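Local coordinates for protein DNA photolyase (Agrobacterium tumefaciens, PDB 4U63) that repairs cyclobutane pyrimidine dimers in DNA with light, as a class III photolyase carrying a FAD cofactor and a methenyltetrahydrofolate antenna, at residues Glu71-His76 with Ser261-Ala266; Ser220-Pro225 with Trp355-Met360. All coordinates share one frame; numbering follows the deposited sequence.

Contact 1 of 2, residues Glu71-His76 with Ser261-Ala266; sequences EWWLHH and SPHLAA. With FAD (flavin-adenine dinucleotide), chain C.
The indole of W73 has P262 on one face and H263 at its edge. CB of P262 lies over the six-membered ring, 3.6 Å from its centroid and 14° off the normal. This is a CH-pi contact. CG of the same proline comes still closer to the rim, at 3.3 Å from CH2 of W73. At the edge, CZ2 of W73 meets CE1 of H263 at 3.5 Å. There the tryptophan edge points at the imidazole face in a T-shaped pair, with the planes at 72°. A266 adds its methyl group from an oblique direction, with CB 3.7 Å from NE1 of W73. W223 also forms an edge-to-face pair with this indole.

W73 extends from helix 68-87 with CG anti to the backbone N (chi1 -168°), which carries the indole across to helix 261-265. No hydrogen bond joins the two segments directly. The polar ends instead share an outside partner: W73 NE1 and H263 ND1 are each hydrogen-bonded to a different carboxylate oxygen of E268.

Another side of the short helix meets FAD. The backbone N of S261 gives a weak hydrogen bond to O2P of FAD, 3.1 Å long, and CD1 of L264 lies near the ribose hydroxyl O2B. S261 OG is bonded to D393. The buried nitrogens W73 NE1 and H263 ND1 are thus met by one carboxylate, while apolar and aromatic contacts pack helix 68-87 on a helix that lends two residues to the FAD pocket.

Contact 2 of 2, residues Ser220-Pro225 with Trp355-Met360; sequences SDIWTP and WQHGTM. With MHF (5,10-methenyl-6,7,8-trihydrofolic acid), chain B.
I222 and H357 face each other with their CA atoms 6.9 Å apart, and G358 takes the chain out of helix 345-357 with a positive phi of 73°. The one direct hydrogen bond between the segments runs from W223 NE1 to the backbone O of H357, 2.9 Å long. The oxygen lies almost in the indole plane, and the donor sits nearly in line with the carbonyl bond (C=O...N 175°). This bond fixes the indole edge against the helix end. Further along the same edge, CZ2 of W223 touches the methyl CG2 of T359 at 3.8 Å.

I222 packs over one face of the H357 imidazole. Its CG1 is 3.8 Å from the ring centroid, a CH-pi contact, and CD1 lies farther along the ring. CG of Q356 covers the opposite face. With chi1 at -47°, CG1 of I222 stands beside the backbone N and CG2 anti to it, which sends CG2 over the indole of W223. The two branches of I222 thus cover a face of each ring. A water in the imidazole plane links H357 NE2, at 2.8 Å, to OD2 of D221, at 2.7 Å. It donates to the carboxylate.

The helix end also belongs to the antenna site. The backbone O of W355 is 2.7 Å from N3 of MHF, and O4 of MHF lies over a face of the W355 indole, near its centre. G358 CA approaches NA2.

The contact joins the short, weakly bonded helical turn at about 219-222 to the end of helix 345-357. Helix 68-87 touches it through W72, which meets W223 and P225. I222 O is bonded to K233 of helix 227-238, and T359 and M360 lead on toward helix 362-375.

How the contacts relate
The centres of contact 1 and contact 2 are 10 Å apart, and the two touch. W223 links them: its indole meets both W73 and P262. P225 packs on W72, and T224 O approaches H263. The segments alternate along the chain, in the order 71-76, 220-225, 261-266, 355-360. Helix 68-87 comes from the N-terminal photolyase family region, which holds the parallel sheet, while 355-360 lies in the FAD-binding region. Together the contacts join these regions. Contact 1 reaches FAD through S261 and L264; contact 2 reaches MHF through W355 and G358, and FAD through M360. Residues of one packed cluster therefore line both cofactor pockets.

Contact 1 of 2, residues Glu71-His76 with Ser261-Ala266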
ATOM      1  N   GLU A  71       3.911  -3.212 -10.471  1.00 21.75           N
ATOM      2  CA  GLU A  71       4.994  -3.681 -11.351  1.00 22.44           C
ATOM      3  C   GLU A  71       5.791  -2.497 -11.907  1.00 23.36           C
ATOM      4  O   GLU A  71       7.019  -2.550 -11.975  1.00 24.23           O
ATOM      5  CB  GLU A  71       4.446  -4.542 -12.487  1.00 22.86           C
ATOM      6  CG  GLU A  71       3.990  -5.916 -12.030  1.00 24.62           C
ATOM      7  CD  GLU A  71       3.393  -6.747 -13.140  1.00 30.30           C
ATOM      8  OE1 GLU A  71       2.938  -6.186 -14.153  1.00 34.33           O
ATOM      9  OE2 GLU A  71       3.369  -7.978 -12.997  1.00 35.46           O
ATOM     10  N   TRP A  72       5.090  -1.429 -12.294  1.00 22.27           N
ATOM     11  CA  TRP A  72       5.755  -0.182 -12.669  1.00 22.00           C
ATOM     12  C   TRP A  72       6.628   0.293 -11.519  1.00 21.37           C
ATOM     13  O   TRP A  72       7.791   0.644 -11.725  1.00 23.29           O
ATOM     14  CB  TRP A  72       4.736   0.897 -13.034  1.00 22.42           C
ATOM     15  CG  TRP A  72       5.325   2.220 -13.379  1.00 22.17           C
ATOM     16  CD1 TRP A  72       5.652   2.658 -14.619  1.00 24.59           C
ATOM     17  CD2 TRP A  72       5.643   3.289 -12.474  1.00 22.82           C
ATOM     18  NE1 TRP A  72       6.160   3.927 -14.551  1.00 24.61           N
ATOM     19  CE2 TRP A  72       6.166   4.345 -13.248  1.00 21.89           C
ATOM     20  CE3 TRP A  72       5.539   3.457 -11.088  1.00 22.31           C
ATOM     21  CZ2 TRP A  72       6.587   5.553 -12.686  1.00 22.22           C
ATOM     22  CZ3 TRP A  72       5.961   4.664 -10.523  1.00 22.24           C
ATOM     23  CH2 TRP A  72       6.476   5.695 -11.324  1.00 22.19           C
ATOM     24  N   TRP A  73       6.061   0.291 -10.314  1.00 20.68           N
ATOM     25  CA  TRP A  73       6.786   0.695  -9.114  1.00 20.43           C
ATOM     26  C   TRP A  73       8.030  -0.176  -8.898  1.00 20.15           C
ATOM     27  O   TRP A  73       9.139   0.338  -8.663  1.00 22.08           O
ATOM     28  CB  TRP A  73       5.882   0.643  -7.872  1.00 20.18           C
ATOM     29  CG  TRP A  73       6.521   1.328  -6.719  1.00 20.65           C
ATOM     30  CD1 TRP A  73       7.453   0.805  -5.871  1.00 21.36           C
ATOM     31  CD2 TRP A  73       6.326   2.687  -6.311  1.00 20.84           C
ATOM     32  NE1 TRP A  73       7.838   1.746  -4.952  1.00 21.02           N
ATOM     33  CE2 TRP A  73       7.161   2.910  -5.195  1.00 20.87           C
ATOM     34  CE3 TRP A  73       5.514   3.737  -6.774  1.00 18.00           C
ATOM     35  CZ2 TRP A  73       7.213   4.141  -4.530  1.00 21.36           C
ATOM     36  CZ3 TRP A  73       5.565   4.956  -6.104  1.00 20.81           C
ATOM     37  CH2 TRP A  73       6.415   5.146  -5.000  1.00 20.92           C
ATOM     38  N   LEU A  74       7.844  -1.488  -8.985  1.00 20.08           N
ATOM     39  CA  LEU A  74       8.921  -2.434  -8.713  1.00 21.40           C
ATOM     40  C   LEU A  74      10.097  -2.259  -9.654  1.00 22.97           C
ATOM     41  O   LEU A  74      11.240  -2.316  -9.223  1.00 24.49           O
ATOM     42  CB  LEU A  74       8.421  -3.876  -8.786  1.00 22.56           C
ATOM     43  CG  LEU A  74       9.488  -4.966  -8.577  1.00 22.93           C
ATOM     44  CD1 LEU A  74      10.029  -4.913  -7.162  1.00 21.66           C
ATOM     45  CD2 LEU A  74       8.945  -6.355  -8.874  1.00 23.91           C
ATOM     46  N   HIS A  75       9.818  -2.066 -10.941  1.00 23.26           N
ATOM     47  CA  HIS A  75      10.886  -1.845 -11.908  1.00 24.61           C
ATOM     48  C   HIS A  75      11.803  -0.710 -11.450  1.00 23.92           C
ATOM     49  O   HIS A  75      13.026  -0.862 -11.343  1.00 24.85           O
ATOM     50  CB  HIS A  75      10.310  -1.498 -13.271  1.00 25.81           C
ATOM     51  CG  HIS A  75      11.350  -1.196 -14.294  1.00 28.20           C
ATOM     52  ND1 HIS A  75      11.831  -2.146 -15.169  1.00 29.74           N
ATOM     53  CD2 HIS A  75      12.020  -0.052 -14.572  1.00 30.81           C
ATOM     54  CE1 HIS A  75      12.746  -1.599 -15.947  1.00 31.93           C
ATOM     55  NE2 HIS A  75      12.880  -0.329 -15.605  1.00 30.00           N
ATOM     56  N   HIS A  76      11.199   0.434 -11.183  1.00 24.69           N
ATOM     57  CA  HIS A  76      11.968   1.614 -10.799  1.00 21.33           C
ATOM     58  C   HIS A  76      12.627   1.450  -9.438  1.00 22.66           C
ATOM     59  O   HIS A  76      13.743   1.912  -9.239  1.00 26.96           O
ATOM     60  CB  HIS A  76      11.084   2.841 -10.833  1.00 22.06           C
ATOM     61  CG  HIS A  76      10.680   3.215 -12.215  1.00 26.44           C
ATOM     62  ND1 HIS A  76      11.592   3.607 -13.165  1.00 30.51           N
ATOM     63  CD2 HIS A  76       9.471   3.254 -12.813  1.00 27.34           C
ATOM     64  CE1 HIS A  76      10.965   3.872 -14.293  1.00 32.70           C
ATOM     65  NE2 HIS A  76       9.675   3.671 -14.105  1.00 31.73           N
ATOM     66  N   SER A 261       2.682   6.151   1.218  1.00 17.94           N
ATOM     67  CA  SER A 261       2.104   4.790   1.218  1.00 17.52           C
ATOM     68  C   SER A 261       2.818   3.771   0.310  1.00 17.45           C
ATOM     69  O   SER A 261       3.078   2.657   0.761  1.00 18.05           O
ATOM     70  CB  SER A 261       0.584   4.798   0.954  1.00 17.03           C
ATOM     71  OG  SER A 261       0.248   5.419  -0.275  1.00 18.40           O
ATOM     72  N   PRO A 262       3.146   4.135  -0.957  1.00 17.46           N
ATOM     73  CA  PRO A 262       3.808   3.105  -1.770  1.00 19.50           C
ATOM     74  C   PRO A 262       5.256   2.843  -1.368  1.00 18.18           C
ATOM     75  O   PRO A 262       5.770   1.750  -1.593  1.00 20.51           O
ATOM     76  CB  PRO A 262       3.738   3.677  -3.185  1.00 18.89           C
ATOM     77  CG  PRO A 262       3.759   5.144  -2.968  1.00 18.46           C
ATOM     78  CD  PRO A 262       2.949   5.378  -1.730  1.00 18.54           C
ATOM     79  N   HIS A 263       5.900   3.844  -0.770  1.00 17.24           N
ATOM     80  CA  HIS A 263       7.245   3.672  -0.236  1.00 18.87           C
ATOM     81  C   HIS A 263       7.227   2.725   0.967  1.00 18.26           C
ATOM     82  O   HIS A 263       8.091   1.877   1.092  1.00 20.05           O
ATOM     83  CB  HIS A 263       7.861   5.023   0.133  1.00 18.26           C
ATOM     84  CG  HIS A 263       8.064   5.923  -1.041  1.00 19.50           C
ATOM     85  ND1 HIS A 263       9.034   5.690  -1.986  1.00 19.36           N
ATOM     86  CD2 HIS A 263       7.427   7.055  -1.426  1.00 20.51           C
ATOM     87  CE1 HIS A 263       8.993   6.642  -2.901  1.00 19.87           C
ATOM     88  NE2 HIS A 263       8.025   7.482  -2.584  1.00 20.16           N
ATOM     89  N   LEU A 264       6.227   2.880   1.830  1.00 18.67           N
ATOM     90  CA  LEU A 264       6.036   1.987   2.986  1.00 17.94           C
ATOM     91  C   LEU A 264       5.691   0.576   2.528  1.00 18.13           C
ATOM     92  O   LEU A 264       6.240  -0.401   3.045  1.00 21.12           O
ATOM     93  CB  LEU A 264       4.957   2.540   3.936  1.00 17.49           C
ATOM     94  CG  LEU A 264       5.414   3.668   4.866  1.00 18.69           C
ATOM     95  CD1 LEU A 264       4.226   4.409   5.456  1.00 19.34           C
ATOM     96  CD2 LEU A 264       6.304   3.140   5.981  1.00 18.69           C
ATOM     97  N   ALA A 265       4.809   0.474   1.542  1.00 18.37           N
ATOM     98  CA  ALA A 265       4.396  -0.827   0.991  1.00 19.03           C
ATOM     99  C   ALA A 265       5.572  -1.601   0.393  1.00 19.88           C
ATOM    100  O   ALA A 265       5.677  -2.813   0.558  1.00 22.47           O
ATOM    101  CB  ALA A 265       3.328  -0.621  -0.067  1.00 19.41           C
ATOM    102  N   ALA A 266       6.447  -0.886  -0.310  1.00 21.11           N
ATOM    103  CA  ALA A 266       7.625  -1.483  -0.955  1.00 21.47           C
ATOM    104  C   ALA A 266       8.822  -1.661  -0.003  1.00 20.38           C
ATOM    105  O   ALA A 266       9.847  -2.217  -0.405  1.00 21.44           O
ATOM    106  CB  ALA A 266       8.036  -0.631  -2.159  1.00 21.44           C
TER
HETATM  107  PA  FAD C1002      -1.071   9.671   5.054  1.00 19.09           P
HETATM  108  O1A FAD C1002      -2.340  10.357   5.446  1.00 19.28           O
HETATM  109  O2A FAD C1002       0.155  10.494   4.840  1.00 19.91           O
HETATM  110  O5B FAD C1002      -0.833   8.510   6.137  1.00 19.06           O
HETATM  111  C5B FAD C1002       0.472   8.004   6.438  1.00 15.28           C
HETATM  112  C4B FAD C1002       0.539   6.491   6.292  1.00 18.45           C
HETATM  113  O4B FAD C1002      -0.374   5.843   7.176  1.00 20.08           O
HETATM  114  C3B FAD C1002       0.173   5.999   4.911  1.00 19.02           C
HETATM  115  O3B FAD C1002       1.257   6.144   3.979  1.00 19.79           O
HETATM  116  C2B FAD C1002      -0.219   4.564   5.187  1.00 18.36           C
HETATM  117  O2B FAD C1002       0.926   3.713   5.273  1.00 18.39           O
HETATM  118  C1B FAD C1002      -0.870   4.652   6.545  1.00 18.33           C
HETATM  119  N9A FAD C1002      -2.345   4.760   6.500  1.00 17.95           N
HETATM  120  C8A FAD C1002      -3.055   5.902   6.472  1.00 20.51           C
HETATM  121  N7A FAD C1002      -4.380   5.654   6.469  1.00 18.66           N
HETATM  122  C5A FAD C1002      -4.538   4.314   6.517  1.00 17.03           C
HETATM  123  C6A FAD C1002      -5.684   3.400   6.531  1.00 16.38           C
HETATM  124  N6A FAD C1002      -6.941   3.888   6.505  1.00 19.76           N
HETATM  125  N1A FAD C1002      -5.418   2.075   6.567  1.00 16.79           N
HETATM  126  C2A FAD C1002      -4.153   1.594   6.583  1.00 17.64           C
HETATM  127  N3A FAD C1002      -3.062   2.388   6.573  1.00 17.88           N
HETATM  128  C4A FAD C1002      -3.198   3.729   6.537  1.00 17.28           C
HETATM  129  N1  FAD C1002      -3.419   1.914   2.140  1.00 17.23           N
HETATM  130  C2  FAD C1002      -2.336   1.251   1.676  1.00 18.83           C
HETATM  131  O2  FAD C1002      -1.223   1.569   2.152  1.00 20.28           O
HETATM  132  N3  FAD C1002      -2.439   0.277   0.738  1.00 17.94           N
HETATM  133  C4  FAD C1002      -3.633  -0.095   0.210  1.00 18.04           C
HETATM  134  O4  FAD C1002      -3.724  -1.010  -0.649  1.00 18.41           O
HETATM  135  C4X FAD C1002      -4.856   0.597   0.665  1.00 17.11           C
HETATM  136  N5  FAD C1002      -6.100   0.316   0.178  1.00 18.77           N
HETATM  137  C5X FAD C1002      -7.202   0.968   0.651  1.00 16.61           C
HETATM  138  C6  FAD C1002      -8.473   0.664   0.179  1.00 17.20           C
HETATM  139  C7  FAD C1002      -9.607   1.334   0.647  1.00 18.10           C
HETATM  140  C7M FAD C1002     -10.980   0.990   0.119  1.00 20.02           C
HETATM  141  C8  FAD C1002      -9.462   2.398   1.665  1.00 17.07           C
HETATM  142  C8M FAD C1002     -10.653   3.154   2.213  1.00 18.76           C
HETATM  143  C9  FAD C1002      -8.212   2.705   2.134  1.00 16.18           C
HETATM  144  C9A FAD C1002      -7.066   2.043   1.684  1.00 17.05           C
HETATM  145  N10 FAD C1002      -5.768   2.375   2.174  1.00 18.41           N
HETATM  146  C10 FAD C1002      -4.662   1.659   1.685  1.00 17.95           C
HETATM  147  C1' FAD C1002      -5.559   3.369   3.234  1.00 18.36           C
HETATM  148  C2' FAD C1002      -5.293   4.815   2.876  1.00 17.31           C
HETATM  149  O2' FAD C1002      -6.333   5.289   2.014  1.00 19.40           O
HETATM  150  C3' FAD C1002      -3.924   5.010   2.255  1.00 17.33           C
HETATM  151  O3' FAD C1002      -2.904   4.476   3.094  1.00 20.03           O
HETATM  152  C4' FAD C1002      -3.686   6.504   2.039  1.00 17.55           C
HETATM  153  O4' FAD C1002      -4.574   6.977   1.029  1.00 19.81           O
HETATM  154  C5' FAD C1002      -2.248   6.732   1.620  1.00 17.08           C
HETATM  155  O5' FAD C1002      -1.969   8.122   1.396  1.00 18.77           O
HETATM  156  P   FAD C1002      -0.812   8.824   2.261  1.00 17.87           P
HETATM  157  O1P FAD C1002      -0.668  10.226   1.783  1.00 18.47           O
HETATM  158  O2P FAD C1002       0.440   7.993   2.231  1.00 18.83           O
HETATM  159  O3P FAD C1002      -1.436   8.789   3.741  1.00 17.89           O

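Contact 2 of 2, residues Ser220-Pro225 with Trp355-Met360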
ATOM      1  N   SER A 220       5.072   9.424 -13.001  1.00 28.33           N
ATOM      2  CA  SER A 220       6.304  10.127 -12.653  1.00 27.22           C
ATOM      3  C   SER A 220       6.080  11.582 -12.218  1.00 26.52           C
ATOM      4  O   SER A 220       6.976  12.182 -11.628  1.00 29.76           O
ATOM      5  CB  SER A 220       7.307  10.089 -13.809  1.00 29.77           C
ATOM      6  OG  SER A 220       6.769  10.691 -14.973  1.00 32.96           O
ATOM      7  N   ASP A 221       4.901  12.145 -12.505  1.00 27.80           N
ATOM      8  CA  ASP A 221       4.543  13.489 -12.034  1.00 30.50           C
ATOM      9  C   ASP A 221       4.386  13.508 -10.525  1.00 28.79           C
ATOM     10  O   ASP A 221       4.596  14.544  -9.879  1.00 28.55           O
ATOM     11  CB  ASP A 221       3.232  13.975 -12.679  1.00 32.95           C
ATOM     12  CG  ASP A 221       3.353  14.207 -14.177  1.00 37.19           C
ATOM     13  OD1 ASP A 221       4.485  14.371 -14.685  1.00 35.51           O
ATOM     14  OD2 ASP A 221       2.303  14.236 -14.852  1.00 36.18           O
ATOM     15  N   ILE A 222       4.001  12.354  -9.974  1.00 26.14           N
ATOM     16  CA  ILE A 222       3.753  12.187  -8.559  1.00 26.13           C
ATOM     17  C   ILE A 222       4.836  11.381  -7.838  1.00 26.01           C
ATOM     18  O   ILE A 222       5.152  11.662  -6.679  1.00 23.23           O
ATOM     19  CB  ILE A 222       2.415  11.434  -8.339  1.00 25.79           C
ATOM     20  CG1 ILE A 222       1.288  12.026  -9.206  1.00 28.67           C
ATOM     21  CG2 ILE A 222       2.032  11.424  -6.865  1.00 25.15           C
ATOM     22  CD1 ILE A 222       1.008  13.499  -8.980  1.00 31.20           C
ATOM     23  N   TRP A 223       5.389  10.377  -8.512  1.00 23.88           N
ATOM     24  CA  TRP A 223       6.192   9.358  -7.846  1.00 23.05           C
ATOM     25  C   TRP A 223       7.628   9.257  -8.323  1.00 22.06           C
ATOM     26  O   TRP A 223       7.906   9.413  -9.508  1.00 22.92           O
ATOM     27  CB  TRP A 223       5.540   7.992  -8.065  1.00 21.93           C
ATOM     28  CG  TRP A 223       4.139   7.913  -7.578  1.00 21.46           C
ATOM     29  CD1 TRP A 223       3.028   7.663  -8.322  1.00 21.53           C
ATOM     30  CD2 TRP A 223       3.694   8.081  -6.231  1.00 20.61           C
ATOM     31  NE1 TRP A 223       1.912   7.668  -7.520  1.00 21.88           N
ATOM     32  CE2 TRP A 223       2.293   7.923  -6.230  1.00 21.03           C
ATOM     33  CE3 TRP A 223       4.345   8.358  -5.023  1.00 19.43           C
ATOM     34  CZ2 TRP A 223       1.523   8.029  -5.057  1.00 21.37           C
ATOM     35  CZ3 TRP A 223       3.592   8.467  -3.867  1.00 20.73           C
ATOM     36  CH2 TRP A 223       2.188   8.301  -3.889  1.00 21.27           C
ATOM     37  N   THR A 224       8.519   8.967  -7.370  1.00 20.15           N
ATOM     38  CA  THR A 224       9.922   8.625  -7.635  1.00 21.86           C
ATOM     39  C   THR A 224      10.215   7.378  -6.799  1.00 22.23           C
ATOM     40  O   THR A 224      10.632   7.479  -5.642  1.00 22.64           O
ATOM     41  CB  THR A 224      10.857   9.789  -7.253  1.00 25.05           C
ATOM     42  OG1 THR A 224      10.486  10.941  -8.003  1.00 26.28           O
ATOM     43  CG2 THR A 224      12.326   9.473  -7.540  1.00 26.28           C
ATOM     44  N   PRO A 225       9.965   6.189  -7.365  1.00 20.63           N
ATOM     45  CA  PRO A 225      10.156   4.978  -6.567  1.00 21.78           C
ATOM     46  C   PRO A 225      11.588   4.782  -6.084  1.00 21.85           C
ATOM     47  O   PRO A 225      12.536   5.164  -6.762  1.00 23.26           O
ATOM     48  CB  PRO A 225       9.755   3.863  -7.539  1.00 20.98           C
ATOM     49  CG  PRO A 225       8.752   4.506  -8.409  1.00 21.39           C
ATOM     50  CD  PRO A 225       9.342   5.868  -8.659  1.00 22.11           C
ATOM     51  N   TRP A 355      -6.730   5.904 -11.912  1.00 22.30           N
ATOM     52  CA  TRP A 355      -6.265   5.502 -13.236  1.00 23.39           C
ATOM     53  C   TRP A 355      -5.048   6.317 -13.690  1.00 23.02           C
ATOM     54  O   TRP A 355      -4.106   5.756 -14.261  1.00 22.14           O
ATOM     55  CB  TRP A 355      -7.388   5.637 -14.262  1.00 24.55           C
ATOM     56  CG  TRP A 355      -7.125   4.947 -15.544  1.00 23.41           C
ATOM     57  CD1 TRP A 355      -6.951   5.526 -16.764  1.00 24.76           C
ATOM     58  CD2 TRP A 355      -7.015   3.534 -15.749  1.00 24.07           C
ATOM     59  NE1 TRP A 355      -6.735   4.568 -17.715  1.00 28.91           N
ATOM     60  CE2 TRP A 355      -6.770   3.334 -17.120  1.00 30.58           C
ATOM     61  CE3 TRP A 355      -7.097   2.420 -14.905  1.00 27.34           C
ATOM     62  CZ2 TRP A 355      -6.613   2.057 -17.672  1.00 32.81           C
ATOM     63  CZ3 TRP A 355      -6.936   1.147 -15.457  1.00 26.12           C
ATOM     64  CH2 TRP A 355      -6.698   0.980 -16.821  1.00 30.72           C
ATOM     65  N   GLN A 356      -5.059   7.622 -13.420  1.00 22.21           N
ATOM     66  CA  GLN A 356      -4.001   8.523 -13.898  1.00 22.31           C
ATOM     67  C   GLN A 356      -2.715   8.466 -13.084  1.00 21.17           C
ATOM     68  O   GLN A 356      -1.629   8.487 -13.656  1.00 21.28           O
ATOM     69  CB  GLN A 356      -4.497   9.970 -13.914  1.00 25.01           C
ATOM     70  CG  GLN A 356      -3.543  10.922 -14.615  1.00 28.05           C
ATOM     71  CD  GLN A 356      -3.996  12.370 -14.574  1.00 28.32           C
ATOM     72  OE1 GLN A 356      -5.043  12.698 -14.009  1.00 29.29           O
ATOM     73  NE2 GLN A 356      -3.198  13.251 -15.179  1.00 27.91           N
ATOM     74  N   HIS A 357      -2.842   8.423 -11.756  1.00 20.13           N
ATOM     75  CA  HIS A 357      -1.698   8.562 -10.852  1.00 21.42           C
ATOM     76  C   HIS A 357      -1.363   7.339  -9.984  1.00 22.52           C
ATOM     77  O   HIS A 357      -0.376   7.357  -9.241  1.00 20.60           O
ATOM     78  CB  HIS A 357      -1.929   9.767  -9.936  1.00 21.24           C
ATOM     79  CG  HIS A 357      -1.931  11.080 -10.655  1.00 24.01           C
ATOM     80  ND1 HIS A 357      -2.763  12.120 -10.302  1.00 25.37           N
ATOM     81  CD2 HIS A 357      -1.209  11.518 -11.714  1.00 25.19           C
ATOM     82  CE1 HIS A 357      -2.548  13.143 -11.099  1.00 23.82           C
ATOM     83  NE2 HIS A 357      -1.614  12.806 -11.974  1.00 26.40           N
ATOM     84  N   GLY A 358      -2.170   6.289 -10.064  1.00 22.31           N
ATOM     85  CA  GLY A 358      -1.910   5.085  -9.294  1.00 22.26           C
ATOM     86  C   GLY A 358      -2.183   5.220  -7.814  1.00 20.80           C
ATOM     87  O   GLY A 358      -1.681   4.430  -7.021  1.00 19.40           O
ATOM     88  N   THR A 359      -2.987   6.209  -7.439  1.00 19.70           N
ATOM     89  CA  THR A 359      -3.350   6.414  -6.048  1.00 19.14           C
ATOM     90  C   THR A 359      -4.672   7.156  -5.966  1.00 18.73           C
ATOM     91  O   THR A 359      -5.165   7.665  -6.959  1.00 20.37           O
ATOM     92  CB  THR A 359      -2.250   7.179  -5.281  1.00 21.77           C
ATOM     93  OG1 THR A 359      -2.493   7.086  -3.878  1.00 25.40           O
ATOM     94  CG2 THR A 359      -2.173   8.648  -5.712  1.00 24.90           C
ATOM     95  N   MET A 360      -5.230   7.218  -4.766  1.00 19.13           N
ATOM     96  CA  MET A 360      -6.474   7.928  -4.547  1.00 17.35           C
ATOM     97  C   MET A 360      -6.477   8.472  -3.136  1.00 19.54           C
ATOM     98  O   MET A 360      -6.006   7.805  -2.202  1.00 19.92           O
ATOM     99  CB  MET A 360      -7.668   6.995  -4.773  1.00 19.47           C
ATOM    100  CG  MET A 360      -9.020   7.702  -4.836  1.00 19.35           C
ATOM    101  SD  MET A 360     -10.442   6.600  -4.853  1.00 20.76           S
ATOM    102  CE  MET A 360      -9.977   5.457  -6.160  1.00 21.21           C
TER
HETATM  103  N1  MHF B1001      -3.119   1.129 -12.917  1.00 26.85           N
HETATM  104  C2  MHF B1001      -3.325   2.447 -13.012  1.00 24.67           C
HETATM  105  NA2 MHF B1001      -3.258   3.173 -11.880  1.00 24.75           N
HETATM  106  N3  MHF B1001      -3.579   3.072 -14.212  1.00 24.41           N
HETATM  107  C4  MHF B1001      -3.657   2.364 -15.353  1.00 25.58           C
HETATM  108  O4  MHF B1001      -3.894   2.911 -16.444  1.00 26.28           O
HETATM  109  C4A MHF B1001      -3.436   0.913 -15.281  1.00 26.00           C
HETATM  110  N5  MHF B1001      -3.531   0.046 -16.355  1.00 29.14           N
HETATM  111  C6  MHF B1001      -3.747  -1.392 -16.174  1.00 30.87           C
HETATM  112  C7  MHF B1001      -2.766  -1.836 -15.083  1.00 31.54           C
HETATM  113  N8  MHF B1001      -2.941  -1.015 -13.879  1.00 30.82           N
HETATM  114  C8A MHF B1001      -3.175   0.314 -13.971  1.00 26.29           C
HETATM  115  C9  MHF B1001      -3.549  -1.983 -17.583  1.00 35.03           C
HETATM  116  N10 MHF B1001      -3.152  -0.834 -18.421  1.00 37.02           N
HETATM  117  C11 MHF B1001      -3.600   0.369 -17.736  1.00 32.29           C
HETATM  118  C12 MHF B1001      -3.810  -0.846 -22.605  1.00 47.23           C
HETATM  119  C13 MHF B1001      -4.359   0.189 -21.834  1.00 47.15           C
HETATM  120  C14 MHF B1001      -4.174   0.216 -20.463  1.00 41.98           C
HETATM  121  C15 MHF B1001      -3.438  -0.804 -19.820  1.00 39.31           C
HETATM  122  C16 MHF B1001      -2.872  -1.814 -20.587  1.00 38.20           C
HETATM  123  C17 MHF B1001      -3.056  -1.838 -21.967  1.00 42.80           C
HETATM  124  C   MHF B1001      -3.975  -0.891 -24.102  1.00 61.24           C
HETATM  125  O   MHF B1001      -3.302  -1.707 -24.713  1.00 56.66           O
HETATM  126  N   MHF B1001      -4.775  -0.013 -24.722  1.00 86.09           N
HETATM  127  CA  MHF B1001      -4.872   0.147 -26.165  1.00 94.13           C
HETATM  128  CB  MHF B1001      -6.249  -0.250 -26.697  1.00 95.97           C
HETATM  129  CG  MHF B1001      -6.923  -1.366 -25.903  1.00102.87           C
HETATM  130  CD  MHF B1001      -7.568  -0.922 -24.602  1.00 99.20           C
HETATM  131  OE1 MHF B1001      -7.675   0.294 -24.334  1.00110.52           O
HETATM  132  OE2 MHF B1001      -7.979  -1.804 -23.820  1.00 94.02           O
HETATM  133  CT  MHF B1001      -4.587   1.582 -26.529  1.00103.12           C
HETATM  134  O1  MHF B1001      -3.525   1.837 -27.136  1.00111.76           O
HETATM  135  O2  MHF B1001      -5.407   2.477 -26.215  1.00105.11           O
HETATM  136  O   HOH W   1      -0.153  14.525 -13.654  1.00 36.55           O